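Local coordinates for protein transcriptional regulator PA3341 (Pseudomonas aeruginosa, PDB 2FBH) that probably binds DNA as a dimeric transcription factor of the MarR family, carries zinc sites, and is expected to regulate gene expression through winged helix-turn-helix domains, at residues A[33-38]-A[107-112]; A[41-46]-A[79-84]; A[57-62]-A[67-72]. One frame throughout, in Å; residues are numbered along the deposited sequence.

Contact 1 (A[33-38]-A[107-112]); sequences LGLSQA and ADIEAI
Leu33 and Leu35 meet a single residue of helix 102-120, Ile109, and each leucine takes a different carbon of it. Leu33 brings CD1 to within 3.8 Å of Ile109 CG1, touching the isoleucine partway along its longer branch as the two side chains cross obliquely. Leu35 instead approaches from the end: its CD1 lies 3.9 Å from Ile109 CD1, and the two side chains reach toward one another tip to tip. The conformation of Ile109 explains this division. With CG1 opposite the carbonyl carbon and CD1 fully extended beyond it (chi2 180°), the branch projects off the helix as a straight arm, presenting its shaft to one leucine and its end to the other. The backbones stay well apart, with the CA atoms of Leu33 and Ile109 8.9 Å from each other.

Behind this first shell, the chain turns at Gly34 (phi 65°) between the two leucines, whose side chains both start toward the helix. A weak backbone bond from Ser36 N to Gly34 O accompanies the turn. Further out, Leu30, Leu43 and Leu44 also pack on Ile109, while Leu35 touches Trp40 and Leu76, bringing helices 39-48 and 66-78 into the same core. Next in the chain to Leu33, His32 binds zinc together with Ser31, and the Leu33 side chain comes about 6 Å from the bound ion.

The touching atoms are all aliphatic carbons, and the two segments bury 136 Å² summed over both sides. Between them the attraction is therefore probably dispersion and the exclusion of water, depending on fit rather than on direction.

Contact 2 (A[41-46]-A[79-84]); sequences LVLLHL and QGLVRR
In the winged helix-turn-helix domain of this MarR family protein, the first strand of the wing begins beside helix 39-48, where Leu43 and Leu46 meet Leu81 and Val82. Val82 is the pivot. Its CG1 is 3.6 Å from Leu46 CD1, the closest approach between the two segments, and 4.2 Å from Leu43 CD2, so one methyl touches two leucines set three residues apart on the helix. The torsion of Val82 (chi1 -58°) turns that methyl opposite its own carbonyl carbon and toward the helix. Leu43 splits its fork between neighbours: while CD2 serves Val82, CD1 lies 4.2 Å from CD1 of Leu81. Both the Leu43-Leu81 and Leu46-Val82 pairs cross at about a right angle, and all four residues are buried.

The chain reaches this position through Gly80, whose positive phi (70°) closes helix 66-78 in a Schellman motif and releases the backbone toward the strand. Gly80 O then accepts a hydrogen bond from Thr99 OG1, and backbone bonds join Leu81 to Thr99 and Arg83 to Val97.

Another face of the same helix turn carries His45, a zinc ligand together with His49. His45 ND1 and Ser61 OG form a probable hydrogen bond, a second-shell contact that would steady the ring's rotation and is consistent with NE2 being the nitrogen turned to the metal.

Among its neighbours, the contact is roofed by Leu105 of helix 102-120, which touches both Leu43 and Leu81, and flanked by Leu76 of helix 66-78 against Leu81. Arg84, farther along the strand, forms salt bridges with Asp74 and Glu77, tying the wing strand directly to the helix that precedes it.

Contact 3 (A[57-62]-A[67-72]); sequences ELAQSV and PTLARL
Leu58 and Ala59 receive the side chain of Leu69, the one residue of 67-72 that comes into close contact with helix 55-62. One residue earlier, Glu57 points its CB away from the partner helix; its OE1 accepts a hydrogen bond from Thr54 N, just ahead of the helix. Leu58 then makes three side-chain approaches to Leu69. Its CB lies 3.6 Å from Leu69 CD2, its CG 3.8 Å from that methyl, and its own CD2 3.9 Å from it, so a single methyl of Leu69 sits against CB, CG and one branch of Leu58. The two side chains cross at about a right angle. Both have CG opposite the backbone N (chi1 -167° in Leu58, -172° in Leu69), and in Leu69 this extends the chain toward helix 55-62.

At Ala59 the same CD2 comes down on the backbone, 3.6 Å from Ala59 N, and stands 4.0 Å from Ala59 CB. The small side chain lets the helices close in here: the CA atoms of Ala59 and Leu69 are only 6.1 Å apart, the nearest such pair of the two segments. Val62, at the end of the helix, also starts its side chain toward 67-72, but its CG1 stays 5.0 Å from Leu69 CD1, lining the margin of the interface.

This is the core of the helix-turn-helix, in which helix 66-78 occupies the position of the recognition helix and probably faces DNA, as in MarR relatives. Val64, from the turn between the helices, packs on Leu69. Val42 of helix 39-48 touches both Leu58 and Leu69, completing a three-helix cluster, while Pro53 borders Leu58 and the zinc held by His45 and His49 lies about 6 Å from the Leu58 side chain.

Overall arrangement
From the N terminus, the chain leaves helix 11-29 and enters loop 33-38, which opens contact 1 and finds its partner only on helix 102-120, 69 residues later. Inside that large loop, helix 39-48 opens contact 2, closed by the start of the wing at 79-84. Inside that in turn lies contact 3, a short closure between successive helices. The three are thus strictly nested, and none cross. Helix 39-48 borders all three contacts, its Leu41 packing against Val62 at the innermost. Leu72 touches Gln37 and Ala38, linking the outermost and innermost closures. Together they join helix-turn-helix and wing to the long helix 102-120.

Contact 1 (A[33-38]-A[107-112])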
loop_
_atom_site.group_PDB
_atom_site.type_symbol
_atom_site.label_atom_id
_atom_site.label_comp_id
_atom_site.label_asym_id
_atom_site.label_seq_id
_atom_site.Cartn_x
_atom_site.Cartn_y
_atom_site.Cartn_z
ATOM N N LEU A 33 -4.730 -20.172 -4.368
ATOM C CA LEU A 33 -4.645 -20.119 -5.844
ATOM C C LEU A 33 -3.196 -20.120 -6.321
ATOM O O LEU A 33 -2.948 -20.221 -7.528
ATOM C CB LEU A 33 -5.432 -18.894 -6.418
ATOM C CG LEU A 33 -6.903 -18.935 -6.070
ATOM C CD1 LEU A 33 -7.534 -17.627 -6.505
ATOM C CD2 LEU A 33 -7.683 -20.081 -6.725
ATOM N N GLY A 34 -2.267 -20.009 -5.374
ATOM C CA GLY A 34 -0.797 -20.028 -5.697
ATOM C C GLY A 34 -0.371 -18.826 -6.536
ATOM O O GLY A 34 0.622 -18.874 -7.286
ATOM N N LEU A 35 -1.087 -17.710 -6.415
ATOM C CA LEU A 35 -0.755 -16.544 -7.246
ATOM C C LEU A 35 -0.011 -15.569 -6.402
ATOM O O LEU A 35 -0.595 -14.562 -5.919
ATOM C CB LEU A 35 -2.014 -15.844 -7.711
ATOM C CG LEU A 35 -2.840 -16.620 -8.715
ATOM C CD1 LEU A 35 -4.257 -16.085 -8.782
ATOM C CD2 LEU A 35 -2.129 -16.543 -10.048
ATOM N N SER A 36 1.279 -15.827 -6.266
ATOM C CA SER A 36 2.119 -15.186 -5.303
ATOM C C SER A 36 2.572 -13.852 -5.825
ATOM O O SER A 36 2.368 -13.522 -7.008
ATOM C CB SER A 36 3.373 -16.048 -5.132
ATOM O OG SER A 36 3.074 -17.453 -4.985
ATOM N N GLN A 37 3.290 -13.137 -4.973
ATOM C CA GLN A 37 3.568 -11.716 -5.166
ATOM C C GLN A 37 2.262 -11.052 -5.611
ATOM O O GLN A 37 1.135 -11.543 -5.268
ATOM C CB GLN A 37 4.785 -11.419 -6.079
ATOM C CG GLN A 37 5.247 -12.539 -7.042
ATOM C CD GLN A 37 5.722 -13.823 -6.342
ATOM O OE1 GLN A 37 6.274 -13.791 -5.252
ATOM N NE2 GLN A 37 5.475 -14.951 -6.970
ATOM N N ALA A 38 2.365 -9.956 -6.339
ATOM C CA ALA A 38 1.123 -9.239 -6.576
ATOM C C ALA A 38 0.164 -9.967 -7.560
ATOM O O ALA A 38 -0.880 -9.450 -7.877
ATOM C CB ALA A 38 1.419 -7.788 -7.015
ATOM N N ALA A 107 -13.259 -15.455 -12.235
ATOM C CA ALA A 107 -14.571 -15.543 -11.548
ATOM C C ALA A 107 -14.409 -15.806 -10.026
ATOM O O ALA A 107 -15.117 -15.200 -9.173
ATOM C CB ALA A 107 -15.396 -16.625 -12.193
ATOM N N ASP A 108 -13.530 -16.753 -9.673
ATOM C CA ASP A 108 -13.273 -17.049 -8.298
ATOM C C ASP A 108 -12.629 -15.893 -7.553
ATOM O O ASP A 108 -13.015 -15.624 -6.444
ATOM C CB ASP A 108 -12.427 -18.340 -8.132
ATOM C CG ASP A 108 -13.196 -19.592 -8.564
ATOM O OD1 ASP A 108 -14.423 -19.496 -8.755
ATOM O OD2 ASP A 108 -12.571 -20.664 -8.757
ATOM N N ILE A 109 -11.660 -15.243 -8.149
ATOM C CA ILE A 109 -11.010 -14.079 -7.543
ATOM C C ILE A 109 -12.008 -12.937 -7.297
ATOM O O ILE A 109 -12.037 -12.341 -6.202
ATOM C CB ILE A 109 -9.863 -13.577 -8.458
ATOM C CG1 ILE A 109 -8.796 -14.716 -8.542
ATOM C CG2 ILE A 109 -9.230 -12.250 -7.893
ATOM C CD1 ILE A 109 -7.622 -14.250 -9.462
ATOM N N GLU A 110 -12.873 -12.666 -8.279
ATOM C CA GLU A 110 -13.874 -11.616 -8.041
ATOM C C GLU A 110 -14.863 -11.986 -6.943
ATOM O O GLU A 110 -15.241 -11.128 -6.159
ATOM C CB GLU A 110 -14.587 -11.212 -9.323
ATOM C CG GLU A 110 -13.701 -10.397 -10.226
ATOM C CD GLU A 110 -13.518 -8.965 -9.752
ATOM O OE1 GLU A 110 -13.517 -8.071 -10.608
ATOM O OE2 GLU A 110 -13.409 -8.713 -8.536
ATOM N N ALA A 111 -15.278 -13.239 -6.894
ATOM C CA ALA A 111 -16.232 -13.666 -5.891
ATOM C C ALA A 111 -15.559 -13.471 -4.512
ATOM O O ALA A 111 -16.167 -12.974 -3.544
ATOM C CB ALA A 111 -16.653 -15.104 -6.102
ATOM N N ILE A 112 -14.286 -13.854 -4.443
ATOM C CA ILE A 112 -13.594 -13.738 -3.118
ATOM C C ILE A 112 -13.361 -12.266 -2.755
ATOM O O ILE A 112 -13.567 -11.876 -1.604
ATOM C CB ILE A 112 -12.250 -14.562 -3.145
ATOM C CG1 ILE A 112 -12.594 -16.057 -3.252
ATOM C CG2 ILE A 112 -11.406 -14.260 -1.941
ATOM C CD1 ILE A 112 -11.347 -16.983 -3.595
#

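Contact 2 (A[41-46]-A[79-84])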
loop_
_atom_site.group_PDB
_atom_site.type_symbol
_atom_site.label_atom_id
_atom_site.label_comp_id
_atom_site.label_asym_id
_atom_site.label_seq_id
_atom_site.Cartn_x
_atom_site.Cartn_y
_atom_site.Cartn_z
ATOM N N LEU A 41 -3.526 -9.581 -8.206
ATOM C CA LEU A 41 -3.931 -8.163 -8.291
ATOM C C LEU A 41 -3.790 -7.586 -9.721
ATOM O O LEU A 41 -4.540 -6.725 -10.128
ATOM C CB LEU A 41 -3.117 -7.358 -7.289
ATOM C CG LEU A 41 -3.639 -6.061 -6.668
ATOM C CD1 LEU A 41 -3.090 -4.878 -7.418
ATOM C CD2 LEU A 41 -5.172 -6.002 -6.608
ATOM N N VAL A 42 -2.822 -8.109 -10.471
ATOM C CA VAL A 42 -2.745 -7.914 -11.907
ATOM C C VAL A 42 -3.972 -8.527 -12.611
ATOM O O VAL A 42 -4.617 -7.827 -13.368
ATOM C CB VAL A 42 -1.375 -8.456 -12.461
ATOM C CG1 VAL A 42 -1.353 -8.409 -13.983
ATOM C CG2 VAL A 42 -0.177 -7.604 -11.870
ATOM N N LEU A 43 -4.303 -9.821 -12.339
ATOM C CA LEU A 43 -5.484 -10.498 -12.848
ATOM C C LEU A 43 -6.736 -9.727 -12.509
ATOM O O LEU A 43 -7.599 -9.510 -13.346
ATOM C CB LEU A 43 -5.605 -11.876 -12.214
ATOM C CG LEU A 43 -4.595 -12.888 -12.754
ATOM C CD1 LEU A 43 -4.938 -14.268 -12.180
ATOM C CD2 LEU A 43 -4.623 -12.976 -14.383
ATOM N N LEU A 44 -6.804 -9.263 -11.259
ATOM C CA LEU A 44 -8.044 -8.600 -10.842
ATOM C C LEU A 44 -8.201 -7.338 -11.671
ATOM O O LEU A 44 -9.285 -7.083 -12.181
ATOM C CB LEU A 44 -7.965 -8.255 -9.377
ATOM C CG LEU A 44 -9.166 -8.584 -8.562
ATOM C CD1 LEU A 44 -9.106 -7.706 -7.329
ATOM C CD2 LEU A 44 -10.481 -8.496 -9.355
ATOM N N HIS A 45 -7.120 -6.577 -11.854
ATOM C CA HIS A 45 -7.199 -5.350 -12.613
ATOM C C HIS A 45 -7.473 -5.573 -14.108
ATOM O O HIS A 45 -8.215 -4.811 -14.745
ATOM C CB HIS A 45 -5.964 -4.527 -12.365
ATOM C CG HIS A 45 -5.952 -3.880 -10.999
ATOM N ND1 HIS A 45 -5.876 -2.510 -10.821
ATOM C CD2 HIS A 45 -6.064 -4.410 -9.754
ATOM C CE1 HIS A 45 -5.876 -2.231 -9.523
ATOM N NE2 HIS A 45 -5.991 -3.367 -8.855
ATOM N N LEU A 46 -6.927 -6.656 -14.662
ATOM C CA LEU A 46 -7.265 -7.023 -16.024
ATOM C C LEU A 46 -8.729 -7.360 -16.156
ATOM O O LEU A 46 -9.362 -7.056 -17.171
ATOM C CB LEU A 46 -6.407 -8.237 -16.471
ATOM C CG LEU A 46 -4.998 -7.830 -16.808
ATOM C CD1 LEU A 46 -4.179 -9.161 -17.032
ATOM C CD2 LEU A 46 -4.922 -6.978 -18.054
ATOM N N GLN A 79 1.702 -19.534 -16.859
ATOM C CA GLN A 79 0.545 -20.302 -16.410
ATOM C C GLN A 79 -0.613 -20.219 -17.448
ATOM O O GLN A 79 -1.722 -20.763 -17.239
ATOM C CB GLN A 79 0.103 -19.836 -14.982
ATOM C CG GLN A 79 1.176 -19.843 -13.802
ATOM C CD GLN A 79 0.781 -19.000 -12.487
ATOM O OE1 GLN A 79 0.688 -17.739 -12.484
ATOM N NE2 GLN A 79 0.603 -19.711 -11.374
ATOM N N GLY A 80 -0.360 -19.581 -18.604
ATOM C CA GLY A 80 -1.368 -19.507 -19.655
ATOM C C GLY A 80 -2.566 -18.600 -19.295
ATOM O O GLY A 80 -3.660 -18.782 -19.834
ATOM N N LEU A 81 -2.344 -17.653 -18.389
ATOM C CA LEU A 81 -3.431 -16.765 -17.901
ATOM C C LEU A 81 -3.492 -15.438 -18.674
ATOM O O LEU A 81 -4.569 -14.770 -18.767
ATOM C CB LEU A 81 -3.292 -16.519 -16.395
ATOM C CG LEU A 81 -3.391 -17.795 -15.561
ATOM C CD1 LEU A 81 -3.033 -17.500 -14.052
ATOM C CD2 LEU A 81 -4.750 -18.518 -15.676
ATOM N N VAL A 82 -2.336 -14.998 -19.181
ATOM C CA VAL A 82 -2.303 -13.797 -19.991
ATOM C C VAL A 82 -1.527 -14.011 -21.292
ATOM O O VAL A 82 -0.720 -14.924 -21.367
ATOM C CB VAL A 82 -1.649 -12.583 -19.281
ATOM C CG1 VAL A 82 -2.415 -12.214 -17.894
ATOM C CG2 VAL A 82 -0.214 -12.793 -18.974
ATOM N N ARG A 83 -1.793 -13.149 -22.275
ATOM C CA ARG A 83 -0.970 -13.008 -23.501
ATOM C C ARG A 83 -0.631 -11.557 -23.696
ATOM O O ARG A 83 -1.353 -10.652 -23.190
ATOM C CB ARG A 83 -1.706 -13.562 -24.718
ATOM C CG ARG A 83 -1.962 -15.050 -24.584
ATOM C CD ARG A 83 -2.590 -15.576 -25.806
ATOM N NE ARG A 83 -1.650 -15.626 -26.945
ATOM C CZ ARG A 83 -2.062 -15.737 -28.198
ATOM N NH1 ARG A 83 -1.196 -15.765 -29.219
ATOM N NH2 ARG A 83 -3.356 -15.776 -28.417
ATOM N N ARG A 84 0.513 -11.314 -24.348
ATOM C CA ARG A 84 0.864 -9.959 -24.774
ATOM C C ARG A 84 0.723 -9.868 -26.282
ATOM O O ARG A 84 1.454 -10.561 -27.006
ATOM C CB ARG A 84 2.272 -9.649 -24.326
ATOM C CG ARG A 84 2.432 -9.874 -22.848
ATOM C CD ARG A 84 3.879 -9.803 -22.595
ATOM N NE ARG A 84 4.286 -10.830 -21.664
ATOM C CZ ARG A 84 5.040 -10.598 -20.606
ATOM N NH1 ARG A 84 5.450 -9.366 -20.378
ATOM N NH2 ARG A 84 5.397 -11.596 -19.804
#

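Contact 3 (A[57-62]-A[67-72])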
loop_
_atom_site.group_PDB
_atom_site.type_symbol
_atom_site.label_atom_id
_atom_site.label_comp_id
_atom_site.label_asym_id
_atom_site.label_seq_id
_atom_site.Cartn_x
_atom_site.Cartn_y
_atom_site.Cartn_z
ATOM N N GLU A 57 0.226 1.004 -18.550
ATOM C CA GLU A 57 -1.068 1.288 -17.949
ATOM C C GLU A 57 -1.339 0.371 -16.748
ATOM O O GLU A 57 -1.827 0.787 -15.687
ATOM C CB GLU A 57 -2.183 1.189 -19.014
ATOM C CG GLU A 57 -2.171 2.348 -20.051
ATOM C CD GLU A 57 -3.035 2.051 -21.303
ATOM O OE1 GLU A 57 -3.307 0.857 -21.570
ATOM O OE2 GLU A 57 -3.445 3.017 -22.032
ATOM N N LEU A 58 -0.958 -0.889 -16.908
ATOM C CA LEU A 58 -1.222 -1.892 -15.885
ATOM C C LEU A 58 -0.354 -1.660 -14.640
ATOM O O LEU A 58 -0.808 -1.860 -13.521
ATOM C CB LEU A 58 -0.945 -3.276 -16.489
ATOM C CG LEU A 58 -1.421 -4.517 -15.757
ATOM C CD1 LEU A 58 -2.907 -4.483 -15.262
ATOM C CD2 LEU A 58 -1.184 -5.729 -16.726
ATOM N N ALA A 59 0.876 -1.225 -14.856
ATOM C CA ALA A 59 1.820 -0.980 -13.784
ATOM C C ALA A 59 1.283 0.183 -12.929
ATOM O O ALA A 59 1.159 0.066 -11.702
ATOM C CB ALA A 59 3.169 -0.638 -14.378
ATOM N N GLN A 60 0.923 1.278 -13.605
ATOM C CA GLN A 60 0.223 2.411 -12.990
ATOM C C GLN A 60 -0.868 1.938 -12.045
ATOM O O GLN A 60 -0.801 2.209 -10.839
ATOM C CB GLN A 60 -0.316 3.389 -14.051
ATOM C CG GLN A 60 0.754 4.359 -14.562
ATOM C CD GLN A 60 0.354 5.197 -15.793
ATOM O OE1 GLN A 60 -0.768 5.077 -16.350
ATOM N NE2 GLN A 60 1.292 6.049 -16.238
ATOM N N SER A 61 -1.833 1.181 -12.556
ATOM C CA SER A 61 -3.018 0.877 -11.766
ATOM C C SER A 61 -2.841 -0.195 -10.698
ATOM O O SER A 61 -3.514 -0.142 -9.665
ATOM C CB SER A 61 -4.240 0.600 -12.665
ATOM O OG SER A 61 -4.503 -0.763 -12.909
ATOM N N VAL A 62 -1.971 -1.171 -10.965
ATOM C CA VAL A 62 -1.680 -2.254 -10.030
ATOM C C VAL A 62 -0.796 -1.748 -8.886
ATOM O O VAL A 62 -0.837 -2.275 -7.751
ATOM C CB VAL A 62 -0.964 -3.389 -10.756
ATOM C CG1 VAL A 62 -0.186 -4.237 -9.776
ATOM C CG2 VAL A 62 -1.974 -4.213 -11.534
ATOM N N PRO A 67 9.516 -2.889 -14.541
ATOM C CA PRO A 67 10.305 -4.128 -14.353
ATOM C C PRO A 67 9.734 -5.166 -13.356
ATOM O O PRO A 67 9.937 -6.377 -13.532
ATOM C CB PRO A 67 11.667 -3.621 -13.842
ATOM C CG PRO A 67 11.521 -2.111 -13.661
ATOM C CD PRO A 67 10.372 -1.688 -14.514
ATOM N N THR A 68 9.097 -4.686 -12.288
ATOM C CA THR A 68 8.411 -5.564 -11.377
ATOM C C THR A 68 7.249 -6.192 -12.093
ATOM O O THR A 68 7.080 -7.411 -12.028
ATOM C CB THR A 68 7.911 -4.836 -10.114
ATOM O OG1 THR A 68 9.050 -4.362 -9.406
ATOM C CG2 THR A 68 7.193 -5.785 -9.209
ATOM N N LEU A 69 6.446 -5.382 -12.790
ATOM C CA LEU A 69 5.295 -5.972 -13.509
ATOM C C LEU A 69 5.798 -7.013 -14.555
ATOM O O LEU A 69 5.152 -8.000 -14.760
ATOM C CB LEU A 69 4.383 -4.911 -14.192
ATOM C CG LEU A 69 3.078 -5.443 -14.788
ATOM C CD1 LEU A 69 2.143 -6.073 -13.762
ATOM C CD2 LEU A 69 2.364 -4.380 -15.643
ATOM N N ALA A 70 6.905 -6.757 -15.236
ATOM C CA ALA A 70 7.367 -7.696 -16.277
ATOM C C ALA A 70 7.545 -9.102 -15.696
ATOM O O ALA A 70 7.144 -10.053 -16.337
ATOM C CB ALA A 70 8.650 -7.250 -16.929
ATOM N N ARG A 71 8.146 -9.190 -14.505
ATOM C CA ARG A 71 8.277 -10.475 -13.775
ATOM C C ARG A 71 6.958 -11.104 -13.404
ATOM O O ARG A 71 6.801 -12.305 -13.593
ATOM C CB ARG A 71 9.110 -10.321 -12.510
ATOM C CG ARG A 71 10.491 -9.764 -12.745
ATOM C CD ARG A 71 11.478 -10.852 -13.099
ATOM N NE ARG A 71 12.865 -10.384 -13.124
ATOM C CZ ARG A 71 13.782 -10.594 -12.176
ATOM N NH1 ARG A 71 13.470 -11.253 -11.036
ATOM N NH2 ARG A 71 15.021 -10.148 -12.376
ATOM N N LEU A 72 6.027 -10.315 -12.814
ATOM C CA LEU A 72 4.681 -10.754 -12.514
ATOM C C LEU A 72 4.009 -11.294 -13.744
ATOM O O LEU A 72 3.441 -12.375 -13.689
ATOM C CB LEU A 72 3.828 -9.587 -11.929
ATOM C CG LEU A 72 4.405 -9.057 -10.635
ATOM C CD1 LEU A 72 3.519 -7.883 -10.175
ATOM C CD2 LEU A 72 4.504 -10.184 -9.547
#